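Local atomic coordinates of Hydrogenase/urease maturation factor HypB (Helicobacter pylori, PDB entry 4LPS), a protein that acts as a GTPase that helps insert nickel into [NiFe] hydrogenase and is also required for the maturation of urease. Residues C75-D80 against H98-G103; G58-L63 against A87-K92; G45-N50 against E230-N235. All blocks are in the same frame, centred on the assembly; numbering follows the deposited sequence. Where two conformers were deposited one is given.

Interaction 1: C75-D80 against H98-G103; sequences CVVEGD and HQITTG
The amide of Gln99 and the carboxylate of Asp80 meet with their planes turned 39° apart. Gln99 NE2 donates to Asp80 OD2, 3.0 Å away, which is tilted out of the amide plane; the nitrogen comes in on the anti side of the carboxylate and a little out of its plane, and the N-H...O angle of 148° makes a bent bond. A water next to both groups bridges Asp80 OD2 and Gln99 OE1, its distance to OE1 being 2.8 Å. Over one flat side of the amide lies Glu78 CB, 3.8 Å from Gln99 CD. The Gln99 chain runs out with CG anti to the backbone N and then bends at chi2 (80°), which carries the amide back across to the neighbouring strand. On the other surface of the sheet, with His98, Val77 CG1 presses on Ile100 CD1 at 3.5 Å, tighter than usual for two methyls; helix 110-122 packs on this side.

Between these two layers of side chains the strands pair in parallel. Glu78 N reaches His98 O at 2.8 Å in an almost straight bond, Asp80 N meets Ile100 O at 3.0 Å, and Thr102 N continues the pattern beyond the end of the second strand by donating to Asp80 O. With helix 85-91 covering the Glu78 and Gln99 surface, the pair forms the two strands of a beta-alpha-beta crossover, with strand 97-101 at the edge of the all-parallel sheet of the SIMIBI class of GTPases.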
loop_
_atom_site.group_PDB
_atom_site.type_symbol
_atom_site.label_atom_id
_atom_site.label_comp_id
_atom_site.label_asym_id
_atom_site.label_seq_id
_atom_site.Cartn_x
_atom_site.Cartn_y
_atom_site.Cartn_z
ATOM N N CYS A 75 -7.019 -9.019 -4.357
ATOM C CA CYS A 75 -6.744 -8.685 -5.748
ATOM C C CYS A 75 -6.071 -7.316 -5.764
ATOM O O CYS A 75 -6.092 -6.598 -4.762
ATOM C CB CYS A 75 -8.023 -8.709 -6.593
ATOM S SG CYS A 75 -9.333 -7.628 -6.021
ATOM N N VAL A 76 -5.461 -6.954 -6.886
ATOM C CA VAL A 76 -4.602 -5.777 -6.905
ATOM C C VAL A 76 -4.956 -4.784 -8.009
ATOM O O VAL A 76 -5.274 -5.165 -9.137
ATOM C CB VAL A 76 -3.113 -6.189 -7.054
ATOM C CG1 VAL A 76 -2.209 -4.965 -7.092
ATOM C CG2 VAL A 76 -2.695 -7.107 -5.916
ATOM N N VAL A 77 -4.920 -3.504 -7.656
ATOM C CA VAL A 77 -4.931 -2.432 -8.637
ATOM C C VAL A 77 -3.538 -1.801 -8.674
ATOM O O VAL A 77 -3.054 -1.289 -7.661
ATOM C CB VAL A 77 -5.993 -1.367 -8.306
ATOM C CG1 VAL A 77 -5.743 -0.105 -9.100
ATOM C CG2 VAL A 77 -7.392 -1.902 -8.583
ATOM N N GLU A 78 -2.893 -1.850 -9.838
ATOM C CA GLU A 78 -1.513 -1.385 -9.978
ATOM C C GLU A 78 -1.444 -0.021 -10.635
ATOM O O GLU A 78 -2.044 0.194 -11.690
ATOM C CB GLU A 78 -0.688 -2.377 -10.804
ATOM C CG GLU A 78 -0.141 -3.557 -10.025
ATOM C CD GLU A 78 1.003 -3.173 -9.114
ATOM O OE1 GLU A 78 1.404 -4.017 -8.290
ATOM O OE2 GLU A 78 1.509 -2.034 -9.224
ATOM N N GLY A 79 -0.727 0.905 -10.004
ATOM C CA GLY A 79 -0.543 2.223 -10.579
ATOM C C GLY A 79 0.874 2.462 -11.065
ATOM O O GLY A 79 1.820 2.477 -10.276
ATOM N N ASP A 80 1.020 2.639 -12.373
ATOM C CA ASP A 80 2.307 2.987 -12.963
ATOM C C ASP A 80 2.087 3.990 -14.082
ATOM O O ASP A 80 0.966 4.150 -14.565
ATOM C CB ASP A 80 3.045 1.749 -13.481
ATOM C CG ASP A 80 3.692 0.949 -12.364
ATOM O OD1 ASP A 80 4.615 1.483 -11.715
ATOM O OD2 ASP A 80 3.288 -0.211 -12.140
ATOM N N HIS A 98 -4.875 -5.662 -12.008
ATOM C CA HIS A 98 -5.061 -4.853 -13.199
ATOM C C HIS A 98 -4.260 -3.564 -13.119
ATOM O O HIS A 98 -4.258 -2.871 -12.101
ATOM C CB HIS A 98 -6.543 -4.560 -13.425
ATOM C CG HIS A 98 -7.230 -5.594 -14.260
ATOM N ND1 HIS A 98 -7.097 -5.650 -15.629
ATOM C CD2 HIS A 98 -8.043 -6.623 -13.918
ATOM C CE1 HIS A 98 -7.803 -6.661 -16.098
ATOM N NE2 HIS A 98 -8.388 -7.268 -15.082
ATOM N N GLN A 99 -3.564 -3.268 -14.211
ATOM C CA GLN A 99 -2.660 -2.139 -14.270
ATOM C C GLN A 99 -3.393 -0.861 -14.655
ATOM O O GLN A 99 -4.143 -0.831 -15.634
ATOM C CB GLN A 99 -1.543 -2.445 -15.271
ATOM C CG GLN A 99 -0.506 -1.361 -15.418
ATOM C CD GLN A 99 0.506 -1.391 -14.293
ATOM O OE1 GLN A 99 1.156 -2.410 -14.048
ATOM N NE2 GLN A 99 0.629 -0.278 -13.588
ATOM N N ILE A 100 -3.175 0.193 -13.881
ATOM C CA ILE A 100 -3.584 1.524 -14.296
ATOM C C ILE A 100 -2.369 2.239 -14.858
ATOM O O ILE A 100 -1.364 2.398 -14.165
ATOM C CB ILE A 100 -4.168 2.358 -13.135
ATOM C CG1 ILE A 100 -5.401 1.684 -12.534
ATOM C CG2 ILE A 100 -4.530 3.754 -13.612
ATOM C CD1 ILE A 100 -6.044 2.495 -11.422
ATOM N N THR A 101 -2.437 2.638 -16.122
ATOM C CA THR A 101 -1.345 3.404 -16.698
ATOM C C THR A 101 -1.744 4.869 -16.649
ATOM O O THR A 101 -2.658 5.302 -17.353
ATOM C CB THR A 101 -1.015 2.969 -18.139
ATOM O OG1 THR A 101 -2.216 2.912 -18.917
ATOM C CG2 THR A 101 -0.356 1.598 -18.139
ATOM N N THR A 102 -1.044 5.620 -15.807
ATOM C CA THR A 102 -1.336 7.030 -15.589
ATOM C C THR A 102 -0.768 7.885 -16.710
ATOM O O THR A 102 -1.184 9.028 -16.908
ATOM C CB THR A 102 -0.768 7.513 -14.244
ATOM O OG1 THR A 102 0.665 7.489 -14.294
ATOM C CG2 THR A 102 -1.238 6.605 -13.116
ATOM N N GLY A 103 0.185 7.322 -17.446
ATOM C CA GLY A 103 0.836 8.041 -18.523
ATOM C C GLY A 103 1.868 9.027 -18.016
ATOM O O GLY A 103 3.069 8.772 -18.109
HETATM O O HOH W 1 3.937 -1.795 -13.963
#

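Interaction 2: G58-L63 against A87-K92; sequences GKTTML and ADRLRK. With MG (magnesium ion), chain C; GDP (guanosine-5'-diphosphate), chain D; PO4 (phosphate ion), chain E.
Thr60, Leu90 and Arg89 carry the contact between the helical segments 59-63 and 87-91, which run nearly parallel, their axes 13° apart in direction and 9.9 Å from each other. Thr60 sends its two branches to different tasks. Its methyl CG2, anti to the backbone N, sits over the centre of one face of the Arg89 guanidinium, 3.4 Å from CZ, while OG1 (chi1 -60°, beside the backbone N) binds the magnesium ion at 2.3 Å. Asp86 and Glu135 also serve that ion, together with GDP O2B, a phosphate ion and a water.

The Arg89 plane is thus backed by a methyl. At its edge NH2 donates to GDP O2A in an almost straight bond (177°, 3.1 Å). NH1 gives a longer one of 3.3 Å to O1A and also forms a salt bridge with Glu64. A bend at chi3 turns the long chain toward the nucleotide.

Residues 58-63 belong to the P-loop (Walker A motif) and the helix it begins. Gly58 is the N-cap, and the backbone N of Gly58, Lys59, Thr60 and Thr61 all donate to the diphosphate. Lys59 NZ bonds GDP O3B at 2.7 Å and also reaches the phosphate ion, which probably came from the crystallisation liquor and lies beyond the beta phosphate. Such a gathering of N-H dipoles and positive charge probably offsets much of the charge of the phosphates.

Leu90, the residue after Arg89, closes the apolar part of the interface with Leu63, about one turn on from Thr60. Its CD2 rests on Leu63 CB at 3.7 Å and approaches Thr60 O at 4.1 Å, and both leucines also pack on Val76 of strand 74-80.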
loop_
_atom_site.group_PDB
_atom_site.type_symbol
_atom_site.label_atom_id
_atom_site.label_comp_id
_atom_site.label_asym_id
_atom_site.label_seq_id
_atom_site.Cartn_x
_atom_site.Cartn_y
_atom_site.Cartn_z
ATOM N N GLY A 58 10.053 -1.912 -2.696
ATOM C CA GLY A 58 9.704 -3.307 -2.488
ATOM C C GLY A 58 8.223 -3.651 -2.436
ATOM O O GLY A 58 7.857 -4.699 -1.903
ATOM N N LYS A 59 7.373 -2.781 -2.977
ATOM C CA LYS A 59 5.923 -2.999 -2.964
ATOM C C LYS A 59 5.469 -4.266 -3.696
ATOM O O LYS A 59 4.749 -5.091 -3.129
ATOM C CB LYS A 59 5.197 -1.788 -3.562
ATOM C CG LYS A 59 5.407 -0.492 -2.798
ATOM C CD LYS A 59 4.532 0.626 -3.353
ATOM C CE LYS A 59 4.950 1.029 -4.761
ATOM N NZ LYS A 59 6.415 1.288 -4.872
ATOM N N THR A 60 5.860 -4.404 -4.959
ATOM C CA THR A 60 5.430 -5.547 -5.760
ATOM C C THR A 60 5.953 -6.863 -5.185
ATOM O O THR A 60 5.225 -7.858 -5.139
ATOM C CB THR A 60 5.881 -5.412 -7.225
ATOM O OG1 THR A 60 5.306 -4.229 -7.796
ATOM C CG2 THR A 60 5.441 -6.626 -8.039
ATOM N N THR A 61 7.207 -6.863 -4.739
ATOM C CA THR A 61 7.807 -8.054 -4.141
ATOM C C THR A 61 7.032 -8.472 -2.900
ATOM O O THR A 61 6.781 -9.660 -2.682
ATOM C CB THR A 61 9.284 -7.824 -3.764
ATOM O OG1 THR A 61 10.048 -7.541 -4.945
ATOM C CG2 THR A 61 9.862 -9.055 -3.074
ATOM N N MET A 62 6.651 -7.487 -2.094
ATOM C CA MET A 62 5.871 -7.747 -0.889
ATOM C C MET A 62 4.540 -8.416 -1.216
ATOM O O MET A 62 4.147 -9.385 -0.563
ATOM C CB MET A 62 5.620 -6.450 -0.126
ATOM C CG MET A 62 4.909 -6.655 1.196
ATOM S SD MET A 62 4.438 -5.081 1.928
ATOM C CE MET A 62 3.200 -4.556 0.744
ATOM N N LEU A 63 3.847 -7.892 -2.224
ATOM C CA LEU A 63 2.568 -8.454 -2.644
ATOM C C LEU A 63 2.743 -9.865 -3.198
ATOM O O LEU A 63 1.904 -10.735 -2.958
ATOM C CB LEU A 63 1.893 -7.551 -3.682
ATOM C CG LEU A 63 1.494 -6.148 -3.208
ATOM C CD1 LEU A 63 0.837 -5.365 -4.326
ATOM C CD2 LEU A 63 0.555 -6.239 -2.018
ATOM N N ALA A 87 2.021 -5.614 -12.789
ATOM C CA ALA A 87 0.792 -6.399 -12.879
ATOM C C ALA A 87 1.072 -7.814 -13.373
ATOM O O ALA A 87 0.481 -8.780 -12.884
ATOM C CB ALA A 87 -0.212 -5.709 -13.791
ATOM N N ASP A 88 1.963 -7.925 -14.353
ATOM C CA ASP A 88 2.360 -9.221 -14.897
ATOM C C ASP A 88 3.068 -10.097 -13.868
ATOM O O ASP A 88 2.797 -11.294 -13.781
ATOM C CB ASP A 88 3.258 -9.040 -16.121
ATOM C CG ASP A 88 2.474 -8.736 -17.381
ATOM O OD1 ASP A 88 1.276 -9.082 -17.436
ATOM O OD2 ASP A 88 3.063 -8.161 -18.322
ATOM N N ARG A 89 3.986 -9.508 -13.104
ATOM C CA ARG A 89 4.652 -10.234 -12.024
ATOM C C ARG A 89 3.641 -10.833 -11.051
ATOM O O ARG A 89 3.804 -11.962 -10.586
ATOM C CB ARG A 89 5.613 -9.318 -11.261
ATOM C CG ARG A 89 6.948 -9.067 -11.950
ATOM C CD ARG A 89 7.675 -7.885 -11.318
ATOM N NE ARG A 89 8.062 -8.158 -9.934
ATOM C CZ ARG A 89 8.629 -7.269 -9.121
ATOM N NH1 ARG A 89 8.944 -7.612 -7.881
ATOM N NH2 ARG A 89 8.876 -6.038 -9.544
ATOM N N LEU A 90 2.602 -10.064 -10.743
ATOM C CA LEU A 90 1.577 -10.493 -9.797
ATOM C C LEU A 90 0.685 -11.584 -10.389
ATOM O O LEU A 90 0.332 -12.545 -9.702
ATOM C CB LEU A 90 0.733 -9.295 -9.357
ATOM C CG LEU A 90 1.437 -8.296 -8.432
ATOM C CD1 LEU A 90 0.547 -7.106 -8.147
ATOM C CD2 LEU A 90 1.836 -8.964 -7.134
ATOM N N ARG A 91 0.324 -11.432 -11.660
ATOM C CA ARG A 91 -0.534 -12.409 -12.330
ATOM C C ARG A 91 0.210 -13.723 -12.536
ATOM O O ARG A 91 -0.397 -14.795 -12.511
ATOM C CB ARG A 91 -1.060 -11.862 -13.662
ATOM C CG ARG A 91 -2.125 -10.776 -13.489
ATOM C CD ARG A 91 -2.753 -10.329 -14.809
ATOM N NE ARG A 91 -1.815 -9.652 -15.703
ATOM C CZ ARG A 91 -1.898 -8.365 -16.029
ATOM N NH1 ARG A 91 -2.876 -7.617 -15.535
ATOM N NH2 ARG A 91 -1.009 -7.824 -16.851
ATOM N N LYS A 92 1.519 -13.633 -12.755
ATOM C CA LYS A 92 2.381 -14.813 -12.804
ATOM C C LYS A 92 2.298 -15.617 -11.499
ATOM O O LYS A 92 2.546 -16.825 -11.484
ATOM C CB LYS A 92 3.829 -14.391 -13.092
ATOM C CG LYS A 92 4.874 -15.508 -13.029
ATOM C CD LYS A 92 4.566 -16.640 -14.004
ATOM C CE LYS A 92 5.697 -17.664 -14.051
ATOM N NZ LYS A 92 6.795 -17.240 -14.960
HETATM MG MG MG C . 6.161 -2.105 -8.224
HETATM P PB GDP D . 8.644 -1.677 -6.048
HETATM O O1B GDP D . 9.170 -0.961 -7.267
HETATM O O2B GDP D . 7.394 -2.448 -6.386
HETATM O O3B GDP D . 8.301 -0.685 -4.964
HETATM O O3A GDP D . 9.775 -2.665 -5.482
HETATM P PA GDP D . 10.206 -4.033 -6.218
HETATM O O1A GDP D . 9.338 -5.170 -5.745
HETATM O O2A GDP D . 10.169 -3.905 -7.720
HETATM O "O5'" GDP D . 11.692 -4.248 -5.669
HETATM C "C5'" GDP D . 12.789 -3.545 -6.247
HETATM C "C4'" GDP D . 14.066 -4.319 -5.958
HETATM O "O4'" GDP D . 14.200 -4.516 -4.549
HETATM C "C3'" GDP D . 14.012 -5.701 -6.583
HETATM O "O3'" GDP D . 15.310 -5.993 -7.110
HETATM C "C2'" GDP D . 13.732 -6.645 -5.437
HETATM O "O2'" GDP D . 14.370 -7.902 -5.653
HETATM C "C1'" GDP D . 14.365 -5.910 -4.271
HETATM N N9 GDP D . 13.727 -6.222 -2.972
HETATM C C8 GDP D . 12.416 -6.207 -2.663
HETATM N N7 GDP D . 12.233 -6.525 -1.357
HETATM C C5 GDP D . 13.448 -6.736 -0.810
HETATM C C6 GDP D . 13.988 -7.100 0.521
HETATM O O6 GDP D . 13.228 -7.297 1.491
HETATM N N1 GDP D . 15.316 -7.211 0.658
HETATM C C2 GDP D . 16.159 -7.005 -0.372
HETATM N N2 GDP D . 17.492 -7.134 -0.171
HETATM N N3 GDP D . 15.737 -6.668 -1.614
HETATM C C4 GDP D . 14.422 -6.525 -1.882
HETATM P P PO4 E . 7.048 1.376 -8.485
HETATM O O1 PO4 E . 5.710 2.002 -8.786
HETATM O O2 PO4 E . 6.918 -0.121 -8.587
HETATM O O3 PO4 E . 8.067 1.864 -9.482
HETATM O O4 PO4 E . 7.476 1.759 -7.093
HETATM O O HOH W 2 8.088 -2.724 -9.238
#

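Interaction 3: G45-N50 against E230-N235; sequences GLYVLN and EKKREN
Tyr47 lays one face of its ring on the backbone of Lys232. The CA lies 3.7 Å from the ring centroid and only 13° off the ring normal, a CH-pi contact, and Lys232 CB follows at 3.8 Å from Tyr47 CG. The two side chains then slide past each other in opposite directions: the tyrosine reaches toward Lys231, whose CB touches Tyr47 OH at 3.6 Å, while the extended lysine runs back along Tyr47 CB toward the chain before the strand. Only its last torsion, chi4 at 91°, departs from anti, and this turn takes NZ to a water that it bonds at 2.8 Å and that in turn bonds Gly45 O at 2.7 Å.

Further out, Asp130 O accepts a bond from the same NZ, and Tyr236 O pairs with the Tyr47 hydroxyl. Tyr236 itself takes part in the Schellman motif that ends helix 218-234, its N bonding Lys231 O, with Asn235 as the C' residue. In segment 45-50, Gly45 closes helix 29-43 with another Schellman motif. The charge of Lys232 is therefore probably met by neutral carbonyls and water, while aromatic and aliphatic surfaces join strand to helix without an ion pair across the contact.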
loop_
_atom_site.group_PDB
_atom_site.type_symbol
_atom_site.label_atom_id
_atom_site.label_comp_id
_atom_site.label_asym_id
_atom_site.label_seq_id
_atom_site.Cartn_x
_atom_site.Cartn_y
_atom_site.Cartn_z
ATOM N N GLY A 45 -17.835 -5.652 0.204
ATOM C CA GLY A 45 -17.222 -6.250 1.375
ATOM C C GLY A 45 -15.712 -6.346 1.260
ATOM O O GLY A 45 -15.116 -7.362 1.620
ATOM N N LEU A 46 -15.093 -5.279 0.765
ATOM C CA LEU A 46 -13.647 -5.241 0.598
ATOM C C LEU A 46 -12.961 -4.370 1.641
ATOM O O LEU A 46 -13.401 -3.251 1.917
ATOM C CB LEU A 46 -13.281 -4.736 -0.801
ATOM C CG LEU A 46 -13.888 -5.474 -1.993
ATOM C CD1 LEU A 46 -13.723 -4.658 -3.260
ATOM C CD2 LEU A 46 -13.234 -6.837 -2.149
ATOM N N TYR A 47 -11.878 -4.888 2.212
ATOM C CA TYR A 47 -10.987 -4.076 3.030
ATOM C C TYR A 47 -9.868 -3.568 2.132
ATOM O O TYR A 47 -9.079 -4.352 1.604
ATOM C CB TYR A 47 -10.427 -4.871 4.211
ATOM C CG TYR A 47 -9.875 -4.001 5.320
ATOM C CD1 TYR A 47 -10.727 -3.346 6.198
ATOM C CD2 TYR A 47 -8.506 -3.833 5.489
ATOM C CE1 TYR A 47 -10.235 -2.549 7.212
ATOM C CE2 TYR A 47 -8.004 -3.033 6.502
ATOM C CZ TYR A 47 -8.874 -2.395 7.359
ATOM O OH TYR A 47 -8.380 -1.599 8.369
ATOM N N VAL A 48 -9.815 -2.256 1.940
ATOM C CA VAL A 48 -8.952 -1.680 0.917
ATOM C C VAL A 48 -7.678 -1.062 1.490
ATOM O O VAL A 48 -7.723 -0.261 2.427
ATOM C CB VAL A 48 -9.713 -0.622 0.099
ATOM C CG1 VAL A 48 -8.829 -0.039 -0.984
ATOM C CG2 VAL A 48 -10.952 -1.247 -0.511
ATOM N N LEU A 49 -6.543 -1.457 0.919
ATOM C CA LEU A 49 -5.238 -0.964 1.350
ATOM C C LEU A 49 -4.575 -0.163 0.237
ATOM O O LEU A 49 -4.644 -0.536 -0.938
ATOM C CB LEU A 49 -4.329 -2.123 1.777
ATOM C CG LEU A 49 -4.911 -3.136 2.765
ATOM C CD1 LEU A 49 -3.953 -4.293 2.981
ATOM C CD2 LEU A 49 -5.225 -2.459 4.089
ATOM N N ASN A 50 -3.967 0.958 0.614
ATOM C CA ASN A 50 -3.243 1.807 -0.325
ATOM C C ASN A 50 -1.766 1.879 0.049
ATOM O O ASN A 50 -1.399 2.503 1.048
ATOM C CB ASN A 50 -3.868 3.206 -0.357
ATOM C CG ASN A 50 -3.060 4.192 -1.173
ATOM O OD1 ASN A 50 -2.467 3.838 -2.191
ATOM N ND2 ASN A 50 -3.036 5.445 -0.727
ATOM N N GLU A 230 -6.305 -8.692 11.250
ATOM C CA GLU A 230 -6.921 -8.172 12.462
ATOM C C GLU A 230 -7.539 -6.801 12.205
ATOM O O GLU A 230 -8.584 -6.465 12.764
ATOM C CB GLU A 230 -5.895 -8.098 13.596
ATOM C CG GLU A 230 -6.342 -7.280 14.801
ATOM C CD GLU A 230 -7.531 -7.891 15.526
ATOM O OE1 GLU A 230 -7.809 -9.096 15.332
ATOM O OE2 GLU A 230 -8.196 -7.161 16.292
ATOM N N LYS A 231 -6.893 -6.011 11.352
ATOM C CA LYS A 231 -7.406 -4.688 11.012
ATOM C C LYS A 231 -8.739 -4.795 10.277
ATOM O O LYS A 231 -9.655 -4.010 10.533
ATOM C CB LYS A 231 -6.379 -3.909 10.191
ATOM C CG LYS A 231 -5.337 -3.225 11.071
ATOM C CD LYS A 231 -6.030 -2.267 12.032
ATOM C CE LYS A 231 -5.062 -1.662 13.028
ATOM N NZ LYS A 231 -4.917 -2.555 14.210
ATOM N N LYS A 232 -8.843 -5.755 9.362
ATOM C CA LYS A 232 -10.109 -6.016 8.686
ATOM C C LYS A 232 -11.159 -6.473 9.687
ATOM O O LYS A 232 -12.326 -6.089 9.599
ATOM C CB LYS A 232 -9.949 -7.070 7.590
ATOM C CG LYS A 232 -11.277 -7.464 6.953
ATOM C CD LYS A 232 -11.115 -8.432 5.797
ATOM C CE LYS A 232 -12.481 -8.870 5.284
ATOM N NZ LYS A 232 -12.981 -7.974 4.198
ATOM N N ARG A 233 -10.727 -7.296 10.638
ATOM C CA ARG A 233 -11.596 -7.805 11.695
ATOM C C ARG A 233 -12.217 -6.668 12.501
ATOM O O ARG A 233 -13.415 -6.671 12.777
ATOM C CB ARG A 233 -10.810 -8.731 12.624
ATOM C CG ARG A 233 -11.627 -9.853 13.229
ATOM C CD ARG A 233 -10.855 -11.162 13.179
ATOM N NE ARG A 233 -9.509 -11.017 13.736
ATOM C CZ ARG A 233 -8.463 -11.764 13.389
ATOM N NH1 ARG A 233 -7.282 -11.555 13.957
ATOM N NH2 ARG A 233 -8.595 -12.718 12.478
ATOM N N GLU A 234 -11.380 -5.714 12.894
ATOM C CA GLU A 234 -11.823 -4.530 13.623
ATOM C C GLU A 234 -12.586 -3.569 12.722
ATOM O O GLU A 234 -13.269 -2.664 13.205
ATOM C CB GLU A 234 -10.625 -3.798 14.233
ATOM C CG GLU A 234 -9.731 -4.654 15.114
ATOM C CD GLU A 234 -8.477 -3.916 15.550
ATOM O OE1 GLU A 234 -8.229 -2.803 15.035
ATOM O OE2 GLU A 234 -7.741 -4.444 16.411
ATOM N N ASN A 235 -12.453 -3.777 11.413
ATOM C CA ASN A 235 -12.887 -2.818 10.402
ATOM C C ASN A 235 -12.310 -1.432 10.690
ATOM O O ASN A 235 -13.041 -0.443 10.768
ATOM C CB ASN A 235 -14.417 -2.750 10.310
ATOM C CG ASN A 235 -14.890 -1.930 9.117
ATOM O OD1 ASN A 235 -14.324 -2.017 8.028
ATOM N ND2 ASN A 235 -15.921 -1.121 9.324
HETATM O O HOH W 3 -14.349 -9.751 2.565
#

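Interactions 1 and 2 share one corner of the GTPase fold: their centres are about 11 Å apart, and they touch where Glu78 OE1 comes within 3.2 Å of Leu90 CD1. Helix 85-91 links them, being the crossover helix in interaction 1 and the source of Arg89 in interaction 2. Interaction 1 also borders the nucleotide site: the Glu78 side chain lies about 5 Å from the magnesium ion, that of Asp80 about 3 Å from the phosphate ion. The Thr102 side chain lies about 7 Å from that of the nickel ligand Cys106. Interaction 3, centred about 20 Å from each of the others, shares the central sheet with interaction 1, and its strand 47-52 leads into the P-loop.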